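Side-chain contacts in putative uncharacterized protein PH0242 (Pyrococcus horikoshii, PDB 3VU1), which is the C-terminal globular part of an archaeal AglB protein of the oligosaccharyltransferase family, a beta-rich structure with insert and peripheral domains and a bound calcium ion: residues K145-N150 with R154-I159; P191-L196 with K207-N212; F420-L425 with I469-V474; V354-K359 with Y365-G370. All coordinates share one frame; numbering follows the deposited sequence.

The four contacts fall into two pairs on opposite sides of the chain's centre. Contacts 1 and 2 both reach the mixed sheet of the insert domain; their centres are about 18 Å apart, and Ile-155 and Val-157 of contact 1 pack on Leu-196 and Val-194 of contact 2. Contacts 3 and 4 belong to the peripheral 2 domain, with centres about 12 Å apart, and are joined by a probable hydrogen bond from Ile-366 N to Val-471 O (2.8 Å). Between the pairs, contacts 2 and 3 still leave about 20 Å between nearest atoms. The calcium ion is bound by Glu-76, Ala-285, His-319 and Glu-322, none of which lies in these segments.

Contact 1: residues K145-N150 with R154-I159; sequences KVIQQN and RIAVNI
Lys-145 faces Ala-156 and Ile-147 faces Arg-154 as antiparallel hydrogen-bonded pairs, with the non-hydrogen-bonded pair Val-146 and Ile-155 between them. Four backbone bonds tie the strands together; the straightest runs from Ala-156 N to Lys-145 O (3.0 Å, 174° at the hydrogen). The better buried part of the contact lies around Ala-156 and Ile-155. The CB of Ala-156 meets Ile-147 CG1 at 3.9 Å, and its small size suits a face shared with the bulkier Lys-145, Ile-147 and Arg-154. On the other face Ile-155 CD1 touches Val-146 CG2 at 4.0 Å. Ile-155 also packs on Pro-166 and Leu-196, a setting suited to a branched apolar strand residue, whereas Val-146 is exposed.

The looser side belongs to the long polar chains. Arg-154 CG lies between its own backbone N and carbonyl carbon (chi1 83°), and the chain then runs extended to NE alongside Ile-147, pointing the same way. Ile-147 CB lies over one face of the guanidinium, toward its rim, 3.6 Å from the plane. Beyond it, exposed Gln-149 accepts a hydrogen bond at OE1 from Arg-154 NH1 (3.1 Å); this donor stands above the amide's carbonyl plane, 71° out of it. The NH2 of Arg-154 makes a salt bridge with Glu-163, which also accepts from Asn-158 ND2. Lys-145 merely passes its CD by Asn-158 OD1 at 3.7 Å. Such paired strands joined by a short loop, here with Gln-149 and Asn-150 exposed, form a beta hairpin, strands 142-148 and 153-159 of the insert domain's mixed sheet.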
loop_
_atom_site.group_PDB
_atom_site.type_symbol
_atom_site.label_atom_id
_atom_site.label_comp_id
_atom_site.label_asym_id
_atom_site.label_seq_id
_atom_site.Cartn_x
_atom_site.Cartn_y
_atom_site.Cartn_z
ATOM N N LYS A 145 17.306 5.899 -26.633
ATOM C CA LYS A 145 16.647 6.098 -27.925
ATOM C C LYS A 145 16.225 4.782 -28.558
ATOM O O LYS A 145 16.774 3.722 -28.238
ATOM C CB LYS A 145 17.537 6.905 -28.884
ATOM C CG LYS A 145 18.820 6.218 -29.301
ATOM C CD LYS A 145 20.003 7.176 -29.218
ATOM C CE LYS A 145 20.060 8.192 -30.353
ATOM N NZ LYS A 145 20.998 9.308 -30.015
ATOM N N VAL A 146 15.235 4.858 -29.445
ATOM C CA VAL A 146 14.842 3.706 -30.247
ATOM C C VAL A 146 15.626 3.727 -31.558
ATOM O O VAL A 146 15.670 4.742 -32.246
ATOM C CB VAL A 146 13.344 3.712 -30.556
ATOM C CG1 VAL A 146 12.885 2.303 -30.890
ATOM C CG2 VAL A 146 12.557 4.266 -29.381
ATOM N N ILE A 147 16.270 2.611 -31.876
ATOM C CA ILE A 147 16.989 2.447 -33.135
ATOM C C ILE A 147 16.193 1.468 -34.002
ATOM O O ILE A 147 15.626 0.498 -33.484
ATOM C CB ILE A 147 18.430 1.900 -32.904
ATOM C CG1 ILE A 147 19.198 2.705 -31.833
ATOM C CG2 ILE A 147 19.219 1.797 -34.210
ATOM C CD1 ILE A 147 19.468 4.161 -32.153
ATOM N N GLN A 148 16.121 1.735 -35.309
ATOM C CA GLN A 148 15.603 0.747 -36.268
ATOM C C GLN A 148 16.744 0.178 -37.095
ATOM O O GLN A 148 17.397 0.904 -37.831
ATOM C CB GLN A 148 14.531 1.341 -37.177
ATOM C CG GLN A 148 13.326 1.892 -36.427
ATOM C CD GLN A 148 12.009 1.436 -37.023
ATOM O OE1 GLN A 148 11.036 2.201 -37.076
ATOM N NE2 GLN A 148 11.969 0.177 -37.476
ATOM N N GLN A 149 17.000 -1.118 -36.939
ATOM C CA GLN A 149 18.027 -1.816 -37.726
ATOM C C GLN A 149 17.713 -3.299 -37.915
ATOM O O GLN A 149 17.357 -4.000 -36.954
ATOM C CB GLN A 149 19.426 -1.631 -37.126
ATOM C CG GLN A 149 20.208 -0.477 -37.735
ATOM C CD GLN A 149 21.425 -0.101 -36.913
ATOM O OE1 GLN A 149 22.014 -0.939 -36.224
ATOM N NE2 GLN A 149 21.807 1.169 -36.980
ATOM N N ASN A 150 17.867 -3.746 -39.168
ATOM C CA ASN A 150 17.557 -5.113 -39.618
ATOM C C ASN A 150 16.080 -5.477 -39.476
ATOM O O ASN A 150 15.732 -6.393 -38.727
ATOM C CB ASN A 150 18.446 -6.155 -38.913
ATOM C CG ASN A 150 19.818 -6.283 -39.545
ATOM O OD1 ASN A 150 20.005 -5.977 -40.726
ATOM N ND2 ASN A 150 20.788 -6.751 -38.762
ATOM N N ARG A 154 15.008 -1.789 -31.533
ATOM C CA ARG A 154 15.739 -2.112 -30.316
ATOM C C ARG A 154 15.904 -0.856 -29.437
ATOM O O ARG A 154 15.795 0.287 -29.918
ATOM C CB ARG A 154 17.076 -2.810 -30.629
ATOM C CG ARG A 154 18.206 -1.846 -30.965
ATOM C CD ARG A 154 19.561 -2.509 -31.197
ATOM N NE ARG A 154 20.585 -1.469 -31.239
ATOM C CZ ARG A 154 20.982 -0.839 -32.341
ATOM N NH1 ARG A 154 20.469 -1.164 -33.524
ATOM N NH2 ARG A 154 21.904 0.114 -32.260
ATOM N N ILE A 155 16.139 -1.061 -28.143
ATOM C CA ILE A 155 16.375 0.075 -27.283
ATOM C C ILE A 155 17.866 0.202 -27.059
ATOM O O ILE A 155 18.529 -0.767 -26.736
ATOM C CB ILE A 155 15.560 0.004 -25.967
ATOM C CG1 ILE A 155 14.054 -0.057 -26.261
ATOM C CG2 ILE A 155 15.877 1.177 -25.033
ATOM C CD1 ILE A 155 13.501 1.151 -26.980
ATOM N N ALA A 156 18.394 1.400 -27.271
ATOM C CA ALA A 156 19.790 1.668 -26.975
ATOM C C ALA A 156 19.917 2.654 -25.813
ATOM O O ALA A 156 19.365 3.753 -25.851
ATOM C CB ALA A 156 20.507 2.200 -28.208
ATOM N N VAL A 157 20.651 2.250 -24.783
ATOM C CA VAL A 157 20.947 3.123 -23.665
ATOM C C VAL A 157 22.416 3.450 -23.771
ATOM O O VAL A 157 23.257 2.560 -23.686
ATOM C CB VAL A 157 20.648 2.440 -22.311
ATOM C CG1 VAL A 157 20.995 3.364 -21.145
ATOM C CG2 VAL A 157 19.190 1.995 -22.231
ATOM N N ASN A 158 22.719 4.730 -23.986
ATOM C CA ASN A 158 24.101 5.206 -24.064
ATOM C C ASN A 158 24.478 5.873 -22.773
ATOM O O ASN A 158 23.793 6.806 -22.310
ATOM C CB ASN A 158 24.294 6.190 -25.221
ATOM C CG ASN A 158 23.839 5.621 -26.552
ATOM O OD1 ASN A 158 23.004 6.210 -27.231
ATOM N ND2 ASN A 158 24.368 4.461 -26.921
ATOM N N ILE A 159 25.556 5.372 -22.184
ATOM C CA ILE A 159 26.062 5.882 -20.923
ATOM C C ILE A 159 27.509 6.221 -21.176
ATOM O O ILE A 159 28.364 5.331 -21.201
ATOM C CB ILE A 159 25.957 4.819 -19.807
ATOM C CG1 ILE A 159 24.561 4.174 -19.820
ATOM C CG2 ILE A 159 26.300 5.432 -18.449
ATOM C CD1 ILE A 159 24.336 3.123 -18.753
#

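Contact 2: residues P191-L196 with K207-N212; sequences PYVVYL and KVATSN
Val-193 and Ala-209 make the apolar part of this buried contact: Val-193 CG2 and the Ala-209 methyl CB lie 3.8 Å apart, and a side chain as small as alanine lets the loop 207-212 come down close to strand 192-196. Two residues on from Val-193, Tyr-195 rises from the same side of the strand, and Val-193 CG1 rests over one face of its ring, toward the rim.

Within the loop, Val-208 to Ser-211 form a type I beta turn, and Ser-211 is the N-cap of helix 212-218. Val-208 O accepts twice from that serine, from the backbone N at 3.2 Å and from OG at 2.9 Å, the second a bond for which a short hydroxyl side chain is apt.

The polar link between the segments is the bond from Tyr-195 OH to Ala-209 O (2.9 Å). The hydroxyl approaches from above the carbonyl plane, 67° out of it, while the oxygen lies at the ring's edge near its plane, 3.3 Å from Tyr-195 CE2. Tyrosine thus spans from strand to turn with an apolar ring and ends in a group that can bond to backbone; its OH is also hydrogen-bonded with Thr-222 OG1. Thr-210 makes a looser contact, its CG2 methyl 3.9 Å from the Tyr-195 OH oxygen. With chi1 at 58°, Thr-210 turns OG1 from the tyrosine to Asp-71 and Ser-224.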
loop_
_atom_site.group_PDB
_atom_site.type_symbol
_atom_site.label_atom_id
_atom_site.label_comp_id
_atom_site.label_asym_id
_atom_site.label_seq_id
_atom_site.Cartn_x
_atom_site.Cartn_y
_atom_site.Cartn_z
ATOM N N PRO A 191 22.172 -5.529 -16.435
ATOM C CA PRO A 191 20.973 -6.206 -15.925
ATOM C C PRO A 191 19.866 -5.204 -15.565
ATOM O O PRO A 191 19.361 -5.183 -14.433
ATOM C CB PRO A 191 21.501 -6.966 -14.710
ATOM C CG PRO A 191 22.665 -6.150 -14.235
ATOM C CD PRO A 191 23.145 -5.271 -15.354
ATOM N N TYR A 192 19.490 -4.399 -16.557
ATOM C CA TYR A 192 18.503 -3.360 -16.380
ATOM C C TYR A 192 17.330 -3.551 -17.295
ATOM O O TYR A 192 17.449 -4.127 -18.370
ATOM C CB TYR A 192 19.141 -1.995 -16.615
ATOM C CG TYR A 192 20.089 -1.621 -15.508
ATOM C CD1 TYR A 192 21.413 -2.049 -15.530
ATOM C CD2 TYR A 192 19.651 -0.864 -14.413
ATOM C CE1 TYR A 192 22.283 -1.726 -14.498
ATOM C CE2 TYR A 192 20.520 -0.537 -13.382
ATOM C CZ TYR A 192 21.830 -0.976 -13.428
ATOM O OH TYR A 192 22.700 -0.667 -12.409
ATOM N N VAL A 193 16.195 -3.055 -16.846
ATOM C CA VAL A 193 14.947 -3.067 -17.588
ATOM C C VAL A 193 14.641 -1.601 -17.914
ATOM O O VAL A 193 14.975 -0.727 -17.104
ATOM C CB VAL A 193 13.813 -3.710 -16.729
ATOM C CG1 VAL A 193 12.431 -3.430 -17.312
ATOM C CG2 VAL A 193 14.033 -5.211 -16.581
ATOM N N VAL A 194 14.044 -1.318 -19.083
ATOM C CA VAL A 194 13.664 0.061 -19.394
ATOM C C VAL A 194 12.185 0.173 -19.545
ATOM O O VAL A 194 11.572 -0.701 -20.114
ATOM C CB VAL A 194 14.344 0.602 -20.647
ATOM C CG1 VAL A 194 13.748 1.945 -21.036
ATOM C CG2 VAL A 194 15.822 0.780 -20.393
ATOM N N TYR A 195 11.607 1.230 -18.990
ATOM C CA TYR A 195 10.199 1.542 -19.226
ATOM C C TYR A 195 10.094 2.905 -19.885
ATOM O O TYR A 195 10.585 3.906 -19.333
ATOM C CB TYR A 195 9.399 1.555 -17.938
ATOM C CG TYR A 195 9.304 0.219 -17.247
ATOM C CD1 TYR A 195 8.641 -0.860 -17.834
ATOM C CD2 TYR A 195 9.882 0.032 -15.980
ATOM C CE1 TYR A 195 8.555 -2.081 -17.176
ATOM C CE2 TYR A 195 9.792 -1.174 -15.321
ATOM C CZ TYR A 195 9.128 -2.225 -15.912
ATOM O OH TYR A 195 9.057 -3.417 -15.224
ATOM N N LEU A 196 9.475 2.934 -21.068
ATOM C CA LEU A 196 9.303 4.180 -21.816
ATOM C C LEU A 196 7.877 4.660 -21.696
ATOM O O LEU A 196 6.952 3.945 -22.071
ATOM C CB LEU A 196 9.692 3.993 -23.288
ATOM C CG LEU A 196 11.171 3.665 -23.531
ATOM C CD1 LEU A 196 11.503 3.647 -25.008
ATOM C CD2 LEU A 196 12.127 4.596 -22.791
ATOM N N LYS A 207 16.197 -6.648 -10.264
ATOM C CA LYS A 207 15.599 -7.072 -8.993
ATOM C C LYS A 207 14.460 -6.176 -8.482
ATOM O O LYS A 207 13.711 -6.567 -7.602
ATOM C CB LYS A 207 16.683 -7.211 -7.917
ATOM C CG LYS A 207 17.632 -8.380 -8.149
ATOM C CD LYS A 207 18.636 -8.526 -7.023
ATOM C CE LYS A 207 19.539 -9.726 -7.269
ATOM N NZ LYS A 207 20.539 -9.874 -6.171
ATOM N N VAL A 208 14.344 -4.971 -9.017
ATOM C CA VAL A 208 13.319 -4.051 -8.567
ATOM C C VAL A 208 12.543 -3.478 -9.746
ATOM O O VAL A 208 11.767 -2.534 -9.574
ATOM C CB VAL A 208 13.884 -2.910 -7.690
ATOM C CG1 VAL A 208 14.497 -3.460 -6.421
ATOM C CG2 VAL A 208 14.906 -2.072 -8.454
ATOM N N ALA A 209 12.708 -4.082 -10.928
ATOM C CA ALA A 209 11.925 -3.692 -12.120
ATOM C C ALA A 209 10.408 -3.695 -11.939
ATOM O O ALA A 209 9.736 -2.822 -12.454
ATOM C CB ALA A 209 12.295 -4.546 -13.306
ATOM N N THR A 210 9.859 -4.663 -11.216
ATOM C CA THR A 210 8.405 -4.716 -11.037
ATOM C C THR A 210 7.941 -4.333 -9.630
ATOM O O THR A 210 6.839 -4.684 -9.218
ATOM C CB THR A 210 7.833 -6.092 -11.426
ATOM O OG1 THR A 210 8.445 -7.129 -10.632
ATOM C CG2 THR A 210 8.066 -6.364 -12.927
ATOM N N SER A 211 8.783 -3.605 -8.904
ATOM C CA SER A 211 8.482 -3.165 -7.540
ATOM C C SER A 211 7.217 -2.328 -7.531
ATOM O O SER A 211 6.925 -1.623 -8.506
ATOM C CB SER A 211 9.648 -2.315 -7.005
ATOM O OG SER A 211 9.861 -1.165 -7.832
ATOM N N ASN A 212 6.491 -2.365 -6.419
ATOM C CA ASN A 212 5.324 -1.527 -6.232
ATOM C C ASN A 212 5.576 -0.017 -6.367
ATOM O O ASN A 212 4.697 0.718 -6.815
ATOM C CB ASN A 212 4.702 -1.832 -4.887
ATOM C CG ASN A 212 4.058 -3.211 -4.838
ATOM O OD1 ASN A 212 3.620 -3.742 -5.850
ATOM N ND2 ASN A 212 4.028 -3.807 -3.656
#

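Contact 3: residues F420-L425 with I469-V474; sequences FFITKL and IRVEPV
Phe-421 and Val-474, 9.0 Å apart at their CA atoms, and Ile-422 and Val-471, 8.6 Å apart, bring together two strands that share no backbone hydrogen bond with each other, since both 412-431 and 464-487 pair instead with strand 385-401. Contact is left to side chains, with Phe-421 and Ile-422 doing most of the reaching. Phe-421 does so with the rim of its ring: CE2 comes to 4.1 Å from Val-474 CG1, which lies near the ring plane at the edge, and the two side chains cross at about a right angle. The CG of Phe-421 is anti to the carbonyl carbon (chi1 -69°), and from there the ring extends to the valine; it also meets the ring of Tyr-390.

Ile-422 reaches Val-471 with the far end of its longer branch, CD1 standing 4.0 Å from Val-471 CG1, again nearly perpendicular. This isoleucine belongs to a classic beta bulge: Ile-422 and Thr-423 both face Leu-391. Its CG1-CD1 branch is long enough to span the gap, and it also packs on Pro-445 and Ala-448, while Val-471 leans on Ile-449 of helix 448-460. Compact, beta-branched valines fit the opposing strand, where both are buried. Charged neighbours look elsewhere, Glu-472 to Arg-392 and Arg-470 to Asp-59.

With methyls and a ring edge as the meeting groups, the chemistry implies that these two segments are held together within the peripheral 2 domain probably by dispersion and by partial burial of apolar surface, most fully at the valines, without any directional bond between them to fix their register.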
loop_
_atom_site.group_PDB
_atom_site.type_symbol
_atom_site.label_atom_id
_atom_site.label_comp_id
_atom_site.label_asym_id
_atom_site.label_seq_id
_atom_site.Cartn_x
_atom_site.Cartn_y
_atom_site.Cartn_z
ATOM N N PHE A 420 -0.201 -10.507 16.805
ATOM C CA PHE A 420 -1.088 -11.416 17.496
ATOM C C PHE A 420 -1.670 -10.715 18.688
ATOM O O PHE A 420 -1.056 -9.807 19.246
ATOM C CB PHE A 420 -0.422 -12.763 17.865
ATOM C CG PHE A 420 0.803 -12.660 18.751
ATOM C CD1 PHE A 420 2.088 -12.616 18.195
ATOM C CD2 PHE A 420 0.687 -12.663 20.151
ATOM C CE1 PHE A 420 3.224 -12.561 19.023
ATOM C CE2 PHE A 420 1.822 -12.592 20.975
ATOM C CZ PHE A 420 3.095 -12.550 20.416
ATOM N N PHE A 421 -2.883 -11.112 19.050
ATOM C CA PHE A 421 -3.562 -10.560 20.210
ATOM C C PHE A 421 -3.120 -11.271 21.478
ATOM O O PHE A 421 -3.278 -12.479 21.603
ATOM C CB PHE A 421 -5.067 -10.631 20.014
ATOM C CG PHE A 421 -5.560 -9.707 18.947
ATOM C CD1 PHE A 421 -6.070 -10.204 17.759
ATOM C CD2 PHE A 421 -5.473 -8.318 19.112
ATOM C CE1 PHE A 421 -6.508 -9.334 16.765
ATOM C CE2 PHE A 421 -5.908 -7.444 18.120
ATOM C CZ PHE A 421 -6.430 -7.955 16.947
ATOM N N ILE A 422 -2.538 -10.511 22.404
ATOM C CA ILE A 422 -2.002 -11.055 23.656
ATOM C C ILE A 422 -3.159 -11.372 24.606
ATOM O O ILE A 422 -3.272 -12.488 25.087
ATOM C CB ILE A 422 -1.017 -10.073 24.335
ATOM C CG1 ILE A 422 0.130 -9.706 23.396
ATOM C CG2 ILE A 422 -0.459 -10.651 25.632
ATOM C CD1 ILE A 422 0.627 -8.294 23.627
ATOM N N THR A 423 -4.025 -10.388 24.848
ATOM C CA THR A 423 -5.106 -10.540 25.794
ATOM C C THR A 423 -6.211 -9.542 25.495
ATOM O O THR A 423 -5.951 -8.444 24.987
ATOM C CB THR A 423 -4.625 -10.326 27.247
ATOM O OG1 THR A 423 -5.700 -10.609 28.140
ATOM C CG2 THR A 423 -4.182 -8.865 27.496
ATOM N N LYS A 424 -7.439 -9.930 25.828
ATOM C CA LYS A 424 -8.615 -9.094 25.668
ATOM C C LYS A 424 -8.789 -8.344 26.963
ATOM O O LYS A 424 -8.688 -8.938 28.011
ATOM C CB LYS A 424 -9.824 -9.987 25.424
ATOM C CG LYS A 424 -11.014 -9.296 24.795
ATOM C CD LYS A 424 -11.962 -10.384 24.329
ATOM C CE LYS A 424 -13.114 -9.828 23.524
ATOM N NZ LYS A 424 -14.128 -10.889 23.277
ATOM N N LEU A 425 -9.024 -7.042 26.912
ATOM C CA LEU A 425 -9.090 -6.263 28.145
ATOM C C LEU A 425 -10.498 -5.898 28.548
ATOM O O LEU A 425 -10.758 -5.681 29.729
ATOM C CB LEU A 425 -8.247 -4.985 28.065
ATOM C CG LEU A 425 -6.728 -5.004 27.921
ATOM C CD1 LEU A 425 -6.223 -3.569 27.863
ATOM C CD2 LEU A 425 -6.049 -5.772 29.039
ATOM N N ILE A 469 9.600 -4.508 18.467
ATOM C CA ILE A 469 8.536 -5.256 19.119
ATOM C C ILE A 469 7.626 -4.218 19.731
ATOM O O ILE A 469 8.103 -3.300 20.377
ATOM C CB ILE A 469 9.075 -6.174 20.234
ATOM C CG1 ILE A 469 9.888 -7.316 19.625
ATOM C CG2 ILE A 469 7.943 -6.730 21.071
ATOM C CD1 ILE A 469 10.770 -8.070 20.602
ATOM N N ARG A 470 6.322 -4.349 19.538
ATOM C CA ARG A 470 5.388 -3.381 20.083
ATOM C C ARG A 470 4.307 -4.076 20.865
ATOM O O ARG A 470 3.910 -5.211 20.536
ATOM C CB ARG A 470 4.724 -2.593 18.962
ATOM C CG ARG A 470 5.721 -1.868 18.109
ATOM C CD ARG A 470 5.027 -0.943 17.161
ATOM N NE ARG A 470 6.006 -0.115 16.489
ATOM C CZ ARG A 470 5.767 1.126 16.096
ATOM N NH1 ARG A 470 4.572 1.670 16.312
ATOM N NH2 ARG A 470 6.736 1.804 15.508
ATOM N N VAL A 471 3.814 -3.389 21.886
ATOM C CA VAL A 471 2.689 -3.871 22.653
ATOM C C VAL A 471 1.743 -2.700 22.715
ATOM O O VAL A 471 2.080 -1.651 23.264
ATOM C CB VAL A 471 3.104 -4.346 24.058
ATOM C CG1 VAL A 471 1.881 -4.695 24.895
ATOM C CG2 VAL A 471 4.038 -5.540 23.930
ATOM N N GLU A 472 0.564 -2.878 22.127
ATOM C CA GLU A 472 -0.273 -1.751 21.789
ATOM C C GLU A 472 -1.683 -2.048 22.136
ATOM O O GLU A 472 -2.099 -3.196 22.064
ATOM C CB GLU A 472 -0.197 -1.465 20.295
ATOM C CG GLU A 472 1.160 -1.013 19.769
ATOM C CD GLU A 472 1.108 -0.715 18.285
ATOM O OE1 GLU A 472 0.795 0.433 17.932
ATOM O OE2 GLU A 472 1.374 -1.627 17.477
ATOM N N PRO A 473 -2.432 -1.017 22.538
ATOM C CA PRO A 473 -3.850 -1.180 22.720
ATOM C C PRO A 473 -4.547 -1.030 21.365
ATOM O O PRO A 473 -4.167 -0.176 20.570
ATOM C CB PRO A 473 -4.200 -0.043 23.653
ATOM C CG PRO A 473 -3.259 1.023 23.253
ATOM C CD PRO A 473 -1.976 0.307 22.968
ATOM N N VAL A 474 -5.523 -1.887 21.095
ATOM C CA VAL A 474 -6.170 -1.958 19.789
ATOM C C VAL A 474 -7.664 -2.153 20.035
ATOM O O VAL A 474 -8.064 -3.038 20.814
ATOM C CB VAL A 474 -5.585 -3.123 18.928
ATOM C CG1 VAL A 474 -6.419 -3.389 17.690
ATOM C CG2 VAL A 474 -4.158 -2.823 18.513
#

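Contact 4: residues V354-K359 with Y365-G370; sequences VRVNGK and YIMREG
Val-354 and Ile-366 meet methyl to methyl, with Val-354 CG1 3.7 Å from Ile-366 CD1 and the side chains at about a right angle. Two residues along, on the same side of the strand, Val-356 offers CG2 to two partners: the carbonyl oxygen Ile-366 O at 3.4 Å and Met-367 CG at 4.1 Å. Val-356 already points toward the loop 365-370, and with CG2 anti to its carbonyl carbon this branch is the one that touches. All four residues are buried; the valines suit an extended strand, and the unbranched methionine brings CG to Val-356 and packs also on Met-444.

Val-356 also opens a type I' turn that ends at Lys-359 and reverses the chain, closed by Val-356 N to Lys-359 O (2.8 Å) and Lys-359 N to Val-356 O (3.0 Å). Asn-357 and Gly-358 occupy its positive-phi corners, the Asn-Gly pair classic for two-residue beta hairpins. The amide of Asn-357 further bonds to Ser-372 O and Arg-374 N, tying the turn to the neighbouring strand. On the loop side, the Glu-369 carboxylate binds Ile-449 N and Ser-450 OG at the start of helix 448-460, where a carboxylate probably also suits the positive end of the helix dipole.

The chemistry implies a division of labour: across the contact there is apolar packing without a hydrogen bond, while the polar bonds lie within the turn itself or run to other parts of the peripheral 2 domain.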
loop_
_atom_site.group_PDB
_atom_site.type_symbol
_atom_site.label_atom_id
_atom_site.label_comp_id
_atom_site.label_asym_id
_atom_site.label_seq_id
_atom_site.Cartn_x
_atom_site.Cartn_y
_atom_site.Cartn_z
ATOM N N VAL A 354 -0.663 8.045 27.014
ATOM C CA VAL A 354 -1.177 6.834 27.617
ATOM C C VAL A 354 -0.558 6.653 29.011
ATOM O O VAL A 354 0.671 6.740 29.169
ATOM C CB VAL A 354 -0.819 5.615 26.733
ATOM C CG1 VAL A 354 -1.427 4.342 27.283
ATOM C CG2 VAL A 354 -1.284 5.830 25.303
ATOM N N ARG A 355 -1.399 6.380 30.012
ATOM C CA ARG A 355 -0.910 6.111 31.377
ATOM C C ARG A 355 -1.155 4.689 31.880
ATOM O O ARG A 355 -2.246 4.135 31.729
ATOM C CB ARG A 355 -1.487 7.121 32.373
ATOM C CG ARG A 355 -1.101 8.556 32.054
ATOM C CD ARG A 355 -2.001 9.599 32.709
ATOM N NE ARG A 355 -1.246 10.836 32.895
ATOM C CZ ARG A 355 -1.314 11.913 32.115
ATOM N NH1 ARG A 355 -2.150 11.974 31.062
ATOM N NH2 ARG A 355 -0.531 12.944 32.415
ATOM N N VAL A 356 -0.118 4.099 32.459
ATOM C CA VAL A 356 -0.278 2.890 33.244
ATOM C C VAL A 356 0.029 3.260 34.689
ATOM O O VAL A 356 1.118 3.794 34.969
ATOM C CB VAL A 356 0.678 1.763 32.811
ATOM C CG1 VAL A 356 0.449 0.534 33.676
ATOM C CG2 VAL A 356 0.505 1.437 31.338
ATOM N N ASN A 357 -0.927 2.973 35.586
ATOM C CA ASN A 357 -0.826 3.294 37.020
ATOM C C ASN A 357 -0.379 4.734 37.192
ATOM O O ASN A 357 0.736 4.985 37.633
ATOM C CB ASN A 357 0.173 2.362 37.713
ATOM C CG ASN A 357 -0.339 0.936 37.840
ATOM O OD1 ASN A 357 -1.498 0.712 38.200
ATOM N ND2 ASN A 357 0.534 -0.040 37.565
ATOM N N GLY A 358 -1.218 5.671 36.764
ATOM C CA GLY A 358 -0.892 7.092 36.835
ATOM C C GLY A 358 0.226 7.583 35.921
ATOM O O GLY A 358 0.220 8.745 35.511
ATOM N N LYS A 359 1.180 6.714 35.590
ATOM C CA LYS A 359 2.388 7.121 34.839
ATOM C C LYS A 359 2.257 7.094 33.277
ATOM O O LYS A 359 1.714 6.156 32.693
ATOM C CB LYS A 359 3.593 6.298 35.366
ATOM C CG LYS A 359 4.892 6.370 34.580
ATOM C CD LYS A 359 5.836 7.485 35.018
ATOM C CE LYS A 359 7.192 7.295 34.335
ATOM N NZ LYS A 359 8.207 8.339 34.656
ATOM N N TYR A 365 4.746 0.585 23.298
ATOM C CA TYR A 365 5.032 -0.477 24.254
ATOM C C TYR A 365 4.338 -0.159 25.581
ATOM O O TYR A 365 4.939 0.251 26.548
ATOM C CB TYR A 365 6.530 -0.697 24.408
ATOM C CG TYR A 365 6.953 -2.153 24.612
ATOM C CD1 TYR A 365 7.864 -2.744 23.752
ATOM C CD2 TYR A 365 6.462 -2.925 25.671
ATOM C CE1 TYR A 365 8.285 -4.046 23.927
ATOM C CE2 TYR A 365 6.868 -4.240 25.859
ATOM C CZ TYR A 365 7.791 -4.793 24.984
ATOM O OH TYR A 365 8.232 -6.102 25.114
ATOM N N ILE A 366 3.036 -0.354 25.566
ATOM C CA ILE A 366 2.127 -0.079 26.644
ATOM C C ILE A 366 2.509 -0.729 27.984
ATOM O O ILE A 366 2.463 -0.062 29.014
ATOM C CB ILE A 366 0.684 -0.370 26.124
ATOM C CG1 ILE A 366 -0.022 0.939 25.835
ATOM C CG2 ILE A 366 -0.203 -1.097 27.097
ATOM C CD1 ILE A 366 0.925 2.097 25.584
ATOM N N MET A 367 2.904 -2.002 27.974
ATOM C CA MET A 367 3.257 -2.729 29.202
ATOM C C MET A 367 4.239 -3.859 28.922
ATOM O O MET A 367 4.193 -4.482 27.842
ATOM C CB MET A 367 2.032 -3.358 29.842
ATOM C CG MET A 367 0.862 -2.445 30.150
ATOM S SD MET A 367 -0.503 -3.436 30.800
ATOM C CE MET A 367 -0.060 -3.519 32.535
ATOM N N ARG A 368 5.127 -4.128 29.886
ATOM C CA ARG A 368 6.041 -5.276 29.768
ATOM C C ARG A 368 5.337 -6.530 30.275
ATOM O O ARG A 368 4.358 -6.427 31.030
ATOM C CB ARG A 368 7.371 -5.045 30.483
ATOM C CG ARG A 368 8.171 -3.885 29.933
ATOM C CD ARG A 368 9.556 -3.829 30.548
ATOM N NE ARG A 368 9.921 -2.449 30.872
ATOM C CZ ARG A 368 11.157 -1.950 30.839
ATOM N NH1 ARG A 368 12.196 -2.706 30.482
ATOM N NH2 ARG A 368 11.358 -0.676 31.164
ATOM N N GLU A 369 5.793 -7.701 29.828
ATOM C CA GLU A 369 5.121 -8.951 30.201
ATOM C C GLU A 369 5.200 -9.110 31.731
ATOM O O GLU A 369 6.228 -8.763 32.331
ATOM C CB GLU A 369 5.690 -10.163 29.436
ATOM C CG GLU A 369 7.164 -10.471 29.666
ATOM C CD GLU A 369 7.788 -11.331 28.567
ATOM O OE1 GLU A 369 7.076 -11.800 27.657
ATOM O OE2 GLU A 369 9.012 -11.533 28.597
ATOM N N GLY A 370 4.109 -9.563 32.354
ATOM C CA GLY A 370 4.042 -9.624 33.815
ATOM C C GLY A 370 3.398 -8.438 34.527
ATOM O O GLY A 370 2.758 -8.628 35.555
#